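Local coordinates for haloacid dehalogenase-like hydrolase (Klebsiella pneumoniae subsp. pneumoniae, PDB 3PGV), which probably acts as a magnesium-dependent phosphatase of the Cof family within the haloacid dehalogenase-like superfamily, at residues D109-I113 and M183-W187; N101-A107 and P160-V166; L225-F231 and M243-C248; N192-S196 and G234-E239. All blocks are in the same frame, centred on the assembly; numbering follows the deposited sequence.

Overall arrangement
Contacts 1 and 2 lie in the cap domain and share helix 104-110. Contact 1 joins it to helix 173-187, and contact 2 seats its N-terminal turn beside the start of strand 163-169; the two touch through Leu110 and Leu102. Contact 3 belongs to the core domain, its nearest atoms about 15 Å from either of these, while contact 4 brings cap strand 191-195 to the loop that follows strand 228-232. Each contact is partly buried, but the chemistry differs. Apolar side chains with a salt bridge at the margin make contact 1, loop carbonyls and water contact 2, and parallel-strand hydrogen bonds contact 3, whereas contact 4, between domains, is polar and water-mediated.

Contact 1: D109-I113 and M183-W187; sequences DLFEI and MNARW
Two helices of the cap domain, 104-110 and 173-187, meet here: Leu110, with Ile113 from the chain just after its helix, packs on Met183 and Trp187, and a charged pair lies at the margin. Leu110 sends its CD2 branch between two partners, 3.7 Å from Met183 SE and equally near Trp187 CZ3. Ile113 adds its CD1 tip, 4.0 Å from Met183 CG. Met183, present as selenomethionine, has a long unbranched chain that reaches SE to Leu110 CD2. Asp109 meets the indole at its edge: its CB is 3.7 Å from Trp187 CZ2, and OD2 lies in the ring plane, the carboxylate turned only 19° from the indole. A water accepts from Trp187 NE1 (2.8 Å) and donates to Asp109 OD2, linking the indole N-H to the carboxylate. The same OD2 forms a salt bridge with Arg186 NH2 at 3.0 Å. With all its side-chain bonds extended, Arg186 can lay CG over the centre of the Trp187 ring and still carry its guanidinium out to Asp109. Both helices also rest on Val203 of strand 200-205, the helices-on-a-sheet layer of the alpha/beta cap found in Cof-type phosphatases.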
loop_
_atom_site.group_PDB
_atom_site.type_symbol
_atom_site.label_atom_id
_atom_site.label_comp_id
_atom_site.label_asym_id
_atom_site.label_seq_id
_atom_site.Cartn_x
_atom_site.Cartn_y
_atom_site.Cartn_z
ATOM N N ASP A 109 -5.741 -20.215 7.872
ATOM C CA ASP A 109 -6.204 -20.789 6.605
ATOM C C ASP A 109 -5.431 -20.237 5.420
ATOM O O ASP A 109 -5.065 -20.995 4.531
ATOM C CB ASP A 109 -7.718 -20.565 6.417
ATOM C CG ASP A 109 -8.588 -21.362 7.390
ATOM O OD1 ASP A 109 -8.112 -22.406 7.899
ATOM O OD2 ASP A 109 -9.755 -20.965 7.605
ATOM N N LEU A 110 -5.166 -18.915 5.410
ATOM C CA LEU A 110 -4.404 -18.257 4.336
ATOM C C LEU A 110 -3.006 -18.818 4.207
ATOM O O LEU A 110 -2.464 -18.875 3.098
ATOM C CB LEU A 110 -4.334 -16.739 4.571
ATOM C CG LEU A 110 -5.634 -15.959 4.321
ATOM C CD1 LEU A 110 -5.497 -14.520 4.790
ATOM C CD2 LEU A 110 -6.028 -16.001 2.847
ATOM N N PHE A 111 -2.410 -19.266 5.345
ATOM C CA PHE A 111 -1.054 -19.846 5.359
ATOM C C PHE A 111 -0.955 -21.102 4.491
ATOM O O PHE A 111 0.132 -21.431 4.015
ATOM C CB PHE A 111 -0.640 -20.202 6.788
ATOM C CG PHE A 111 -0.405 -19.051 7.734
ATOM C CD1 PHE A 111 -0.355 -17.741 7.268
ATOM C CD2 PHE A 111 -0.144 -19.279 9.081
ATOM C CE1 PHE A 111 -0.139 -16.676 8.147
ATOM C CE2 PHE A 111 0.081 -18.214 9.958
ATOM C CZ PHE A 111 0.087 -16.918 9.481
ATOM N N GLU A 112 -2.087 -21.821 4.308
ATOM C CA GLU A 112 -2.101 -23.146 3.705
ATOM C C GLU A 112 -3.081 -23.292 2.546
ATOM O O GLU A 112 -3.125 -24.352 1.930
ATOM C CB GLU A 112 -2.411 -24.205 4.797
ATOM C CG GLU A 112 -1.350 -24.277 5.898
ATOM C CD GLU A 112 0.053 -24.555 5.374
ATOM O OE1 GLU A 112 0.202 -25.474 4.536
ATOM O OE2 GLU A 112 0.999 -23.850 5.795
ATOM N N ILE A 113 -3.888 -22.247 2.256
ATOM C CA ILE A 113 -4.952 -22.336 1.244
ATOM C C ILE A 113 -4.457 -22.844 -0.126
ATOM O O ILE A 113 -5.151 -23.641 -0.772
ATOM C CB ILE A 113 -5.809 -21.027 1.156
ATOM C CG1 ILE A 113 -7.122 -21.271 0.365
ATOM C CG2 ILE A 113 -4.998 -19.845 0.585
ATOM C CD1 ILE A 113 -8.187 -20.102 0.430
HETATM N N MSE A 183 -11.707 -16.437 -2.238
HETATM C CA MSE A 183 -11.445 -15.872 -0.920
HETATM C C MSE A 183 -12.477 -14.845 -0.534
HETATM O O MSE A 183 -12.965 -14.881 0.585
HETATM C CB MSE A 183 -10.017 -15.309 -0.832
HETATM C CG MSE A 183 -8.938 -16.400 -0.970
HETATM SE SE MSE A 183 -7.155 -15.751 -0.673
HETATM C CE MSE A 183 -7.091 -14.379 -2.064
ATOM N N ASN A 184 -12.906 -13.984 -1.498
ATOM C CA ASN A 184 -13.995 -13.018 -1.254
ATOM C C ASN A 184 -15.291 -13.726 -0.904
ATOM O O ASN A 184 -15.970 -13.334 0.050
ATOM C CB ASN A 184 -14.195 -12.065 -2.464
ATOM C CG ASN A 184 -13.143 -10.965 -2.539
ATOM O OD1 ASN A 184 -12.623 -10.492 -1.515
ATOM N ND2 ASN A 184 -12.878 -10.459 -3.746
ATOM N N ALA A 185 -15.605 -14.814 -1.612
ATOM C CA ALA A 185 -16.825 -15.582 -1.323
ATOM C C ALA A 185 -16.709 -16.311 0.027
ATOM O O ALA A 185 -17.700 -16.440 0.740
ATOM C CB ALA A 185 -17.097 -16.582 -2.447
ATOM N N ARG A 186 -15.492 -16.780 0.370
ATOM C CA ARG A 186 -15.247 -17.527 1.603
ATOM C C ARG A 186 -15.374 -16.666 2.875
ATOM O O ARG A 186 -15.969 -17.116 3.855
ATOM C CB ARG A 186 -13.872 -18.214 1.546
ATOM C CG ARG A 186 -13.530 -19.007 2.790
ATOM C CD ARG A 186 -12.303 -19.850 2.581
ATOM N NE ARG A 186 -11.936 -20.535 3.813
ATOM C CZ ARG A 186 -11.108 -21.567 3.869
ATOM N NH1 ARG A 186 -10.580 -22.062 2.758
ATOM N NH2 ARG A 186 -10.821 -22.130 5.032
ATOM N N TRP A 187 -14.863 -15.418 2.844
ATOM C CA TRP A 187 -14.788 -14.593 4.050
ATOM C C TRP A 187 -15.594 -13.295 4.061
ATOM O O TRP A 187 -15.839 -12.742 5.148
ATOM C CB TRP A 187 -13.335 -14.340 4.437
ATOM C CG TRP A 187 -12.635 -15.578 4.908
ATOM C CD1 TRP A 187 -12.922 -16.310 6.027
ATOM C CD2 TRP A 187 -11.480 -16.185 4.316
ATOM N NE1 TRP A 187 -12.030 -17.350 6.154
ATOM C CE2 TRP A 187 -11.110 -17.276 5.139
ATOM C CE3 TRP A 187 -10.697 -15.896 3.181
ATOM C CZ2 TRP A 187 -10.019 -18.099 4.846
ATOM C CZ3 TRP A 187 -9.611 -16.710 2.891
ATOM C CH2 TRP A 187 -9.296 -17.814 3.703
HETATM O O HOH W 1 -11.977 -19.018 8.417
#

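Contact 2: N101-A107 and P160-V166; sequences NLDRDIA and PQGISKV. With EDO (1,2-ethanediol), chain H.
Arg104 swings its CG to the side opposite the backbone N (chi1 -161°) and then runs straight to NE, which carries the guanidinium over the ring of Pro160; Leu102, with chi1 at -83°, turns CD1 toward Ile163 and Val166. The proline CG sits over the centre of the guanidinium face, 3.5 Å from Arg104 CZ. A compact apolar ring, whose CG meets the face, suits it, and the arginine can keep its N-H groups for partners around its edge. One of these is Gln161 OE1, reached by Arg104 NE in a weak bond, and a water between Arg104 NH2 and Gln161 OE1 adds a second, water-mediated link. The two segments are the loop that leads into cap helix 104-110 and the loop that leads into central cap strand 163-169, so this contact sets the first turn of the helix beside the beginning of the strand. A direct main-chain bond joins Leu102 N to Ile163 O, 2.9 Å and nearly straight at 168°. Next to it a water donates to both Leu102 O and Pro160 O, each at 2.7 Å, and accepts from Ile163 N, satisfying three main-chain groups at once. Beneath this polar layer Leu102 CD1 approaches Ile163 CG2 to 3.8 Å, and the short side chain of Ala107 lets the helix come near, CB 3.8 Å from Ile163 CG1. Asn101 lies across the Gly162-Ile163 peptide, its ND2 3.5 Å from Gly162 CA, while its OD1 is bonded to Arg88. Gly162 takes a positive phi, easy for glycine.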
loop_
_atom_site.group_PDB
_atom_site.type_symbol
_atom_site.label_atom_id
_atom_site.label_comp_id
_atom_site.label_asym_id
_atom_site.label_seq_id
_atom_site.Cartn_x
_atom_site.Cartn_y
_atom_site.Cartn_z
ATOM N N ASN A 101 -4.441 -6.345 12.393
ATOM C CA ASN A 101 -4.067 -7.628 11.825
ATOM C C ASN A 101 -5.241 -8.461 11.371
ATOM O O ASN A 101 -6.380 -8.176 11.719
ATOM C CB ASN A 101 -3.207 -8.413 12.837
ATOM C CG ASN A 101 -1.933 -7.721 13.180
ATOM O OD1 ASN A 101 -1.227 -7.210 12.314
ATOM N ND2 ASN A 101 -1.600 -7.701 14.450
ATOM N N LEU A 102 -4.958 -9.508 10.588
ATOM C CA LEU A 102 -5.958 -10.487 10.148
ATOM C C LEU A 102 -6.436 -11.314 11.331
ATOM O O LEU A 102 -5.626 -11.633 12.225
ATOM C CB LEU A 102 -5.330 -11.419 9.104
ATOM C CG LEU A 102 -5.313 -10.900 7.680
ATOM C CD1 LEU A 102 -4.163 -11.528 6.887
ATOM C CD2 LEU A 102 -6.669 -11.163 6.983
ATOM N N ASP A 103 -7.734 -11.716 11.329
ATOM C CA ASP A 103 -8.256 -12.622 12.364
ATOM C C ASP A 103 -7.468 -13.937 12.331
ATOM O O ASP A 103 -7.067 -14.399 11.240
ATOM C CB ASP A 103 -9.760 -12.884 12.166
ATOM C CG ASP A 103 -10.659 -11.719 12.565
ATOM O OD1 ASP A 103 -10.120 -10.678 13.029
ATOM O OD2 ASP A 103 -11.908 -11.863 12.456
ATOM N N ARG A 104 -7.165 -14.492 13.522
ATOM C CA ARG A 104 -6.309 -15.679 13.675
ATOM C C ARG A 104 -6.743 -16.857 12.790
ATOM O O ARG A 104 -5.906 -17.471 12.136
ATOM C CB ARG A 104 -6.246 -16.103 15.147
ATOM C CG ARG A 104 -5.066 -16.994 15.474
ATOM C CD ARG A 104 -5.125 -17.491 16.912
ATOM N NE ARG A 104 -3.964 -18.318 17.247
ATOM C CZ ARG A 104 -3.869 -19.615 16.963
ATOM N NH1 ARG A 104 -4.855 -20.236 16.313
ATOM N NH2 ARG A 104 -2.774 -20.289 17.285
ATOM N N ASP A 105 -8.040 -17.177 12.787
ATOM C CA ASP A 105 -8.568 -18.302 12.012
ATOM C C ASP A 105 -8.358 -18.091 10.514
ATOM O O ASP A 105 -8.049 -19.046 9.802
ATOM C CB ASP A 105 -10.062 -18.532 12.326
ATOM C CG ASP A 105 -10.947 -17.353 11.975
ATOM O OD1 ASP A 105 -10.595 -16.215 12.353
ATOM O OD2 ASP A 105 -11.969 -17.562 11.295
ATOM N N ILE A 106 -8.495 -16.823 10.039
ATOM C CA ILE A 106 -8.325 -16.492 8.625
ATOM C C ILE A 106 -6.842 -16.570 8.234
ATOM O O ILE A 106 -6.502 -17.188 7.220
ATOM C CB ILE A 106 -8.953 -15.113 8.283
ATOM C CG1 ILE A 106 -10.454 -15.072 8.660
ATOM C CG2 ILE A 106 -8.727 -14.750 6.793
ATOM C CD1 ILE A 106 -11.170 -13.800 8.234
ATOM N N ALA A 107 -5.957 -16.004 9.076
ATOM C CA ALA A 107 -4.516 -16.078 8.849
ATOM C C ALA A 107 -4.047 -17.561 8.771
ATOM O O ALA A 107 -3.371 -17.937 7.821
ATOM C CB ALA A 107 -3.772 -15.343 9.951
ATOM N N PRO A 160 -0.252 -17.792 13.717
ATOM C CA PRO A 160 -1.216 -16.954 12.981
ATOM C C PRO A 160 -1.579 -15.631 13.662
ATOM O O PRO A 160 -2.534 -14.975 13.240
ATOM C CB PRO A 160 -2.420 -17.877 12.789
ATOM C CG PRO A 160 -2.331 -18.862 13.892
ATOM C CD PRO A 160 -0.915 -18.940 14.376
ATOM N N GLN A 161 -0.762 -15.180 14.618
ATOM C CA GLN A 161 -0.982 -13.875 15.233
ATOM C C GLN A 161 0.056 -12.842 14.793
ATOM O O GLN A 161 1.171 -13.211 14.437
ATOM C CB GLN A 161 -1.071 -13.988 16.760
ATOM C CG GLN A 161 -2.388 -14.636 17.203
ATOM C CD GLN A 161 -2.542 -14.728 18.684
ATOM O OE1 GLN A 161 -3.112 -15.685 19.204
ATOM N NE2 GLN A 161 -2.096 -13.710 19.397
ATOM N N GLY A 162 -0.369 -11.570 14.706
ATOM C CA GLY A 162 0.478 -10.463 14.274
ATOM C C GLY A 162 0.592 -10.371 12.764
ATOM O O GLY A 162 1.552 -9.796 12.242
ATOM N N ILE A 163 -0.400 -10.908 12.045
ATOM C CA ILE A 163 -0.342 -10.948 10.574
ATOM C C ILE A 163 -0.929 -9.681 9.956
ATOM O O ILE A 163 -2.136 -9.526 9.925
ATOM C CB ILE A 163 -1.026 -12.239 10.018
ATOM C CG1 ILE A 163 -0.580 -13.528 10.801
ATOM C CG2 ILE A 163 -0.827 -12.377 8.505
ATOM C CD1 ILE A 163 0.924 -13.785 10.837
ATOM N N SER A 164 -0.066 -8.771 9.463
ATOM C CA SER A 164 -0.536 -7.540 8.814
ATOM C C SER A 164 -1.128 -7.848 7.437
ATOM O O SER A 164 -2.112 -7.231 7.038
ATOM C CB SER A 164 0.595 -6.519 8.708
ATOM O OG SER A 164 1.734 -7.074 8.074
ATOM N N LYS A 165 -0.546 -8.821 6.722
ATOM C CA LYS A 165 -1.069 -9.258 5.436
ATOM C C LYS A 165 -0.491 -10.579 4.967
ATOM O O LYS A 165 0.601 -10.963 5.371
ATOM C CB LYS A 165 -0.896 -8.177 4.348
ATOM C CG LYS A 165 0.527 -7.948 3.906
ATOM C CD LYS A 165 0.559 -6.999 2.722
ATOM C CE LYS A 165 1.914 -6.926 2.091
ATOM N NZ LYS A 165 1.929 -6.023 0.927
ATOM N N VAL A 166 -1.248 -11.282 4.123
ATOM C CA VAL A 166 -0.782 -12.455 3.400
ATOM C C VAL A 166 -0.879 -12.112 1.914
ATOM O O VAL A 166 -1.862 -11.488 1.498
ATOM C CB VAL A 166 -1.611 -13.737 3.745
ATOM C CG1 VAL A 166 -1.158 -14.934 2.885
ATOM C CG2 VAL A 166 -1.520 -14.068 5.231
HETATM C C1 EDO H . -12.270 -8.222 10.594
HETATM O O1 EDO H . -10.924 -8.220 11.076
HETATM C C2 EDO H . -13.144 -9.140 11.458
HETATM O O2 EDO H . -13.227 -8.650 12.815
HETATM O O HOH W 2 -2.882 -10.224 16.178
HETATM O O HOH W 3 -3.100 -12.402 12.825
HETATM O O HOH W 4 -1.367 -18.101 18.257
#

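Contact 3: L225-F231 and M243-C248; sequences LSDCIAF and MAGKGC
Cys248, Leu225 and Ala230 lose the most surface where strands 228-231 and 246-248 run parallel, their short axes 4.7 Å apart at closest approach. Cys248 lies beside Phe231 on one face of the sheet: its CB is 3.6 Å from Phe231 CD2, and SG stands obliquely to the ring, 4.6 Å from its centroid. A small, polarisable sulfur fits well against an aromatic ring in this position. The Cys248 N-H bonds to Ala230 O at 2.8 Å, and Ala230 N in turn bonds to Lys246 O at 2.7 Å, so Ala230 ties the strand pair through both its N-H and its C=O. Its methyl projects to the other face and meets Ala244 CB at 3.8 Å, two methyls that pack where the chain leaves helix 238-243 for the strand. Leu225 precedes the strand. With chi1 at -77° it turns its branches toward the end of helix 238-243, CD1 lying 3.9 Å from Met243 CE, while its carbonyl accepts from Gly245 N and Cys228 N on opposite faces of its plane. The pair closes the beta-alpha-beta unit around helix 238-243; strand 23-27 flanks it through Ala25, helix 274-283 covers Ile229, and helix 210-220 covers Cys228.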
loop_
_atom_site.group_PDB
_atom_site.type_symbol
_atom_site.label_atom_id
_atom_site.label_comp_id
_atom_site.label_asym_id
_atom_site.label_seq_id
_atom_site.Cartn_x
_atom_site.Cartn_y
_atom_site.Cartn_z
ATOM N N LEU A 225 -11.617 13.122 5.584
ATOM C CA LEU A 225 -11.347 12.653 4.225
ATOM C C LEU A 225 -11.535 13.774 3.196
ATOM O O LEU A 225 -10.794 13.837 2.217
ATOM C CB LEU A 225 -12.251 11.457 3.884
ATOM C CG LEU A 225 -11.825 10.113 4.490
ATOM C CD1 LEU A 225 -12.954 9.114 4.438
ATOM C CD2 LEU A 225 -10.569 9.549 3.775
ATOM N N SER A 226 -12.470 14.704 3.467
ATOM C CA SER A 226 -12.762 15.843 2.581
ATOM C C SER A 226 -11.547 16.762 2.427
ATOM O O SER A 226 -11.454 17.509 1.446
ATOM C CB SER A 226 -13.945 16.648 3.122
ATOM O OG SER A 226 -15.076 15.823 3.344
ATOM N N ASP A 227 -10.634 16.736 3.419
ATOM C CA ASP A 227 -9.429 17.571 3.418
ATOM C C ASP A 227 -8.292 16.887 2.691
ATOM O O ASP A 227 -7.175 17.424 2.639
ATOM C CB ASP A 227 -9.013 17.899 4.860
ATOM C CG ASP A 227 -10.060 18.678 5.621
ATOM O OD1 ASP A 227 -10.503 19.732 5.112
ATOM O OD2 ASP A 227 -10.423 18.249 6.733
ATOM N N CYS A 228 -8.566 15.702 2.116
ATOM C CA CYS A 228 -7.535 14.902 1.473
ATOM C C CYS A 228 -7.602 14.895 -0.017
ATOM O O CYS A 228 -8.673 14.707 -0.597
ATOM C CB CYS A 228 -7.527 13.482 2.030
ATOM S SG CYS A 228 -7.302 13.392 3.819
ATOM N N ILE A 229 -6.435 14.988 -0.649
ATOM C CA ILE A 229 -6.244 14.684 -2.060
ATOM C C ILE A 229 -5.324 13.463 -2.133
ATOM O O ILE A 229 -4.305 13.425 -1.433
ATOM C CB ILE A 229 -5.702 15.899 -2.878
ATOM C CG1 ILE A 229 -5.520 15.516 -4.381
ATOM C CG2 ILE A 229 -4.395 16.463 -2.263
ATOM C CD1 ILE A 229 -5.203 16.677 -5.329
ATOM N N ALA A 230 -5.737 12.414 -2.878
ATOM C CA ALA A 230 -4.962 11.177 -2.940
ATOM C C ALA A 230 -4.506 10.808 -4.351
ATOM O O ALA A 230 -5.188 11.120 -5.333
ATOM C CB ALA A 230 -5.747 10.038 -2.332
ATOM N N PHE A 231 -3.367 10.090 -4.445
ATOM C CA PHE A 231 -2.788 9.641 -5.717
ATOM C C PHE A 231 -2.440 8.150 -5.617
ATOM O O PHE A 231 -1.886 7.714 -4.602
ATOM C CB PHE A 231 -1.531 10.466 -6.050
ATOM C CG PHE A 231 -1.766 11.957 -6.157
ATOM C CD1 PHE A 231 -1.738 12.769 -5.023
ATOM C CD2 PHE A 231 -1.938 12.562 -7.397
ATOM C CE1 PHE A 231 -1.951 14.155 -5.124
ATOM C CE2 PHE A 231 -2.151 13.949 -7.497
ATOM C CZ PHE A 231 -2.150 14.735 -6.358
HETATM N N MSE A 243 -12.467 7.353 -1.398
HETATM C CA MSE A 243 -12.843 7.922 -0.073
HETATM C C MSE A 243 -12.303 9.346 0.123
HETATM O O MSE A 243 -12.881 10.110 0.865
HETATM C CB MSE A 243 -12.365 7.023 1.071
HETATM C CG MSE A 243 -13.088 5.696 1.140
HETATM SE SE MSE A 243 -12.199 4.444 2.327
HETATM C CE MSE A 243 -12.584 5.293 4.046
ATOM N N ALA A 244 -11.154 9.664 -0.484
ATOM C CA ALA A 244 -10.547 10.990 -0.358
ATOM C C ALA A 244 -11.445 12.046 -0.975
ATOM O O ALA A 244 -12.232 11.734 -1.871
ATOM C CB ALA A 244 -9.191 11.003 -1.042
ATOM N N GLY A 245 -11.330 13.291 -0.495
ATOM C CA GLY A 245 -12.076 14.420 -1.055
ATOM C C GLY A 245 -11.825 14.559 -2.548
ATOM O O GLY A 245 -12.759 14.779 -3.324
ATOM N N LYS A 246 -10.560 14.321 -2.967
ATOM C CA LYS A 246 -10.131 14.329 -4.364
ATOM C C LYS A 246 -9.168 13.144 -4.619
ATOM O O LYS A 246 -8.170 12.990 -3.908
ATOM C CB LYS A 246 -9.443 15.667 -4.706
ATOM C CG LYS A 246 -8.760 15.708 -6.076
ATOM C CD LYS A 246 -9.744 15.672 -7.239
ATOM C CE LYS A 246 -9.016 15.697 -8.557
ATOM N NZ LYS A 246 -9.944 15.589 -9.703
ATOM N N GLY A 247 -9.505 12.309 -5.595
ATOM C CA GLY A 247 -8.679 11.169 -5.980
ATOM C C GLY A 247 -8.153 11.277 -7.401
ATOM O O GLY A 247 -8.918 11.550 -8.326
ATOM N N CYS A 248 -6.828 11.060 -7.584
ATOM C CA CYS A 248 -6.187 11.087 -8.911
ATOM C C CYS A 248 -5.611 9.733 -9.254
ATOM O O CYS A 248 -4.835 9.175 -8.470
ATOM C CB CYS A 248 -5.119 12.171 -8.977
ATOM S SG CYS A 248 -5.756 13.848 -8.846
#

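Contact 4: N192-S196 and G234-E239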
loop_
_atom_site.group_PDB
_atom_site.type_symbol
_atom_site.label_atom_id
_atom_site.label_comp_id
_atom_site.label_asym_id
_atom_site.label_seq_id
_atom_site.Cartn_x
_atom_site.Cartn_y
_atom_site.Cartn_z
ATOM N N ASN A 192 -10.052 -7.992 3.262
ATOM C CA ASN A 192 -9.922 -7.091 2.153
ATOM C C ASN A 192 -8.932 -7.725 1.178
ATOM O O ASN A 192 -7.734 -7.845 1.493
ATOM C CB ASN A 192 -9.431 -5.711 2.587
ATOM C CG ASN A 192 -9.087 -4.807 1.394
ATOM O OD1 ASN A 192 -9.609 -4.971 0.273
ATOM N ND2 ASN A 192 -8.183 -3.868 1.598
ATOM N N VAL A 193 -9.446 -8.238 0.046
ATOM C CA VAL A 193 -8.611 -8.854 -0.970
ATOM C C VAL A 193 -8.315 -7.834 -2.067
ATOM O O VAL A 193 -9.241 -7.272 -2.652
ATOM C CB VAL A 193 -9.262 -10.153 -1.531
ATOM C CG1 VAL A 193 -8.368 -10.808 -2.580
ATOM C CG2 VAL A 193 -9.574 -11.132 -0.408
ATOM N N SER A 194 -7.030 -7.562 -2.321
ATOM C CA SER A 194 -6.643 -6.622 -3.379
ATOM C C SER A 194 -5.410 -7.067 -4.118
ATOM O O SER A 194 -4.422 -7.454 -3.487
ATOM C CB SER A 194 -6.405 -5.225 -2.803
ATOM O OG SER A 194 -7.595 -4.643 -2.306
ATOM N N PHE A 195 -5.397 -6.879 -5.452
ATOM C CA PHE A 195 -4.159 -7.001 -6.221
ATOM C C PHE A 195 -3.331 -5.730 -5.995
ATOM O O PHE A 195 -3.899 -4.655 -5.848
ATOM C CB PHE A 195 -4.459 -7.131 -7.731
ATOM C CG PHE A 195 -4.813 -8.516 -8.208
ATOM C CD1 PHE A 195 -3.820 -9.414 -8.589
ATOM C CD2 PHE A 195 -6.138 -8.892 -8.378
ATOM C CE1 PHE A 195 -4.146 -10.671 -9.069
ATOM C CE2 PHE A 195 -6.462 -10.152 -8.856
ATOM C CZ PHE A 195 -5.468 -11.036 -9.197
ATOM N N SER A 196 -2.011 -5.842 -5.991
ATOM C CA SER A 196 -1.141 -4.671 -6.052
ATOM C C SER A 196 -0.601 -4.618 -7.490
ATOM O O SER A 196 -1.173 -3.915 -8.324
ATOM C CB SER A 196 -0.013 -4.765 -5.019
ATOM O OG SER A 196 0.689 -5.991 -5.111
ATOM N N GLY A 234 -2.849 1.421 -8.306
ATOM C CA GLY A 234 -3.222 0.021 -8.137
ATOM C C GLY A 234 -4.565 -0.202 -7.465
ATOM O O GLY A 234 -5.164 0.733 -6.914
HETATM N N MSE A 235 -5.037 -1.458 -7.483
HETATM C CA MSE A 235 -6.300 -1.835 -6.855
HETATM C C MSE A 235 -6.259 -1.603 -5.345
HETATM O O MSE A 235 -7.282 -1.267 -4.753
HETATM C CB MSE A 235 -6.653 -3.299 -7.176
HETATM C CG MSE A 235 -7.112 -3.508 -8.624
HETATM SE SE MSE A 235 -8.689 -2.436 -9.050
HETATM C CE MSE A 235 -9.986 -3.268 -7.778
ATOM N N ASN A 236 -5.050 -1.710 -4.726
ATOM C CA ASN A 236 -4.880 -1.437 -3.289
ATOM C C ASN A 236 -4.949 0.082 -2.970
ATOM O O ASN A 236 -4.898 0.470 -1.793
ATOM C CB ASN A 236 -3.596 -2.071 -2.754
ATOM C CG ASN A 236 -2.334 -1.687 -3.517
ATOM O OD1 ASN A 236 -2.352 -1.409 -4.718
ATOM N ND2 ASN A 236 -1.211 -1.745 -2.849
ATOM N N ASP A 237 -5.191 0.928 -4.016
ATOM C CA ASP A 237 -5.400 2.383 -3.847
ATOM C C ASP A 237 -6.877 2.774 -4.075
ATOM O O ASP A 237 -7.241 3.923 -3.852
ATOM C CB ASP A 237 -4.499 3.175 -4.817
ATOM C CG ASP A 237 -3.023 2.915 -4.624
ATOM O OD1 ASP A 237 -2.558 2.992 -3.478
ATOM O OD2 ASP A 237 -2.321 2.691 -5.639
ATOM N N ALA A 238 -7.702 1.826 -4.581
ATOM C CA ALA A 238 -9.093 2.083 -4.969
ATOM C C ALA A 238 -9.925 2.743 -3.848
ATOM O O ALA A 238 -10.545 3.788 -4.088
ATOM C CB ALA A 238 -9.753 0.796 -5.446
ATOM N N GLU A 239 -9.884 2.180 -2.609
ATOM C CA GLU A 239 -10.628 2.762 -1.471
ATOM C C GLU A 239 -10.098 4.161 -1.133
ATOM O O GLU A 239 -10.882 5.092 -0.977
ATOM C CB GLU A 239 -10.579 1.845 -0.216
ATOM C CG GLU A 239 -11.114 0.433 -0.436
ATOM C CD GLU A 239 -10.122 -0.559 -1.034
ATOM O OE1 GLU A 239 -8.952 -0.174 -1.271
ATOM O OE2 GLU A 239 -10.509 -1.732 -1.237
HETATM O O HOH W 5 -7.376 -2.177 -0.889
HETATM O O HOH W 6 -3.620 -3.525 -9.078
#
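Asn236 faces Phe195 and Ser196 where cap strand 191-195 comes down on the core loop. Its chi1 of 54° sets CG between the backbone N and the carbonyl carbon, turning the amide toward the end of the strand. CB stands 4.0 Å from Phe195 O; CG comes next, about equally far from Phe195 O and Ser196 CA. At the tip, OD1 approaches Ser196 CA to 3.7 Å and ND2 lies 3.9 Å from Ser196 CB, while the polar bonds of ND2 go to Asn85 and to the sulfonate of a bound buffer molecule. An amide suits this place because its N-H groups can serve both. Beside it, Met235 presses CB to 3.3 Å from Phe195 O. Two waters bridge the segments. One donates to Ser196 O (2.6 Å) and accepts from Met235 N; another accepts from Asn192 ND2, which is also bonded to Val208 O, and donates to Glu239 OE1 at 2.6 Å, with Ser194 OG also bonded to it. Within the loop, Asp237 OD2 takes the Gly234 N-H at 3.0 Å as well as that of Asp233, which is consistent with holding the turn that carries the calcium ligand Asp233. Here the cap meets the Gly-Asp-Gly-Met-Asn-Asp loop partly through water, at the cap-core interface beside the metal site, as in Cof-type hydrolases.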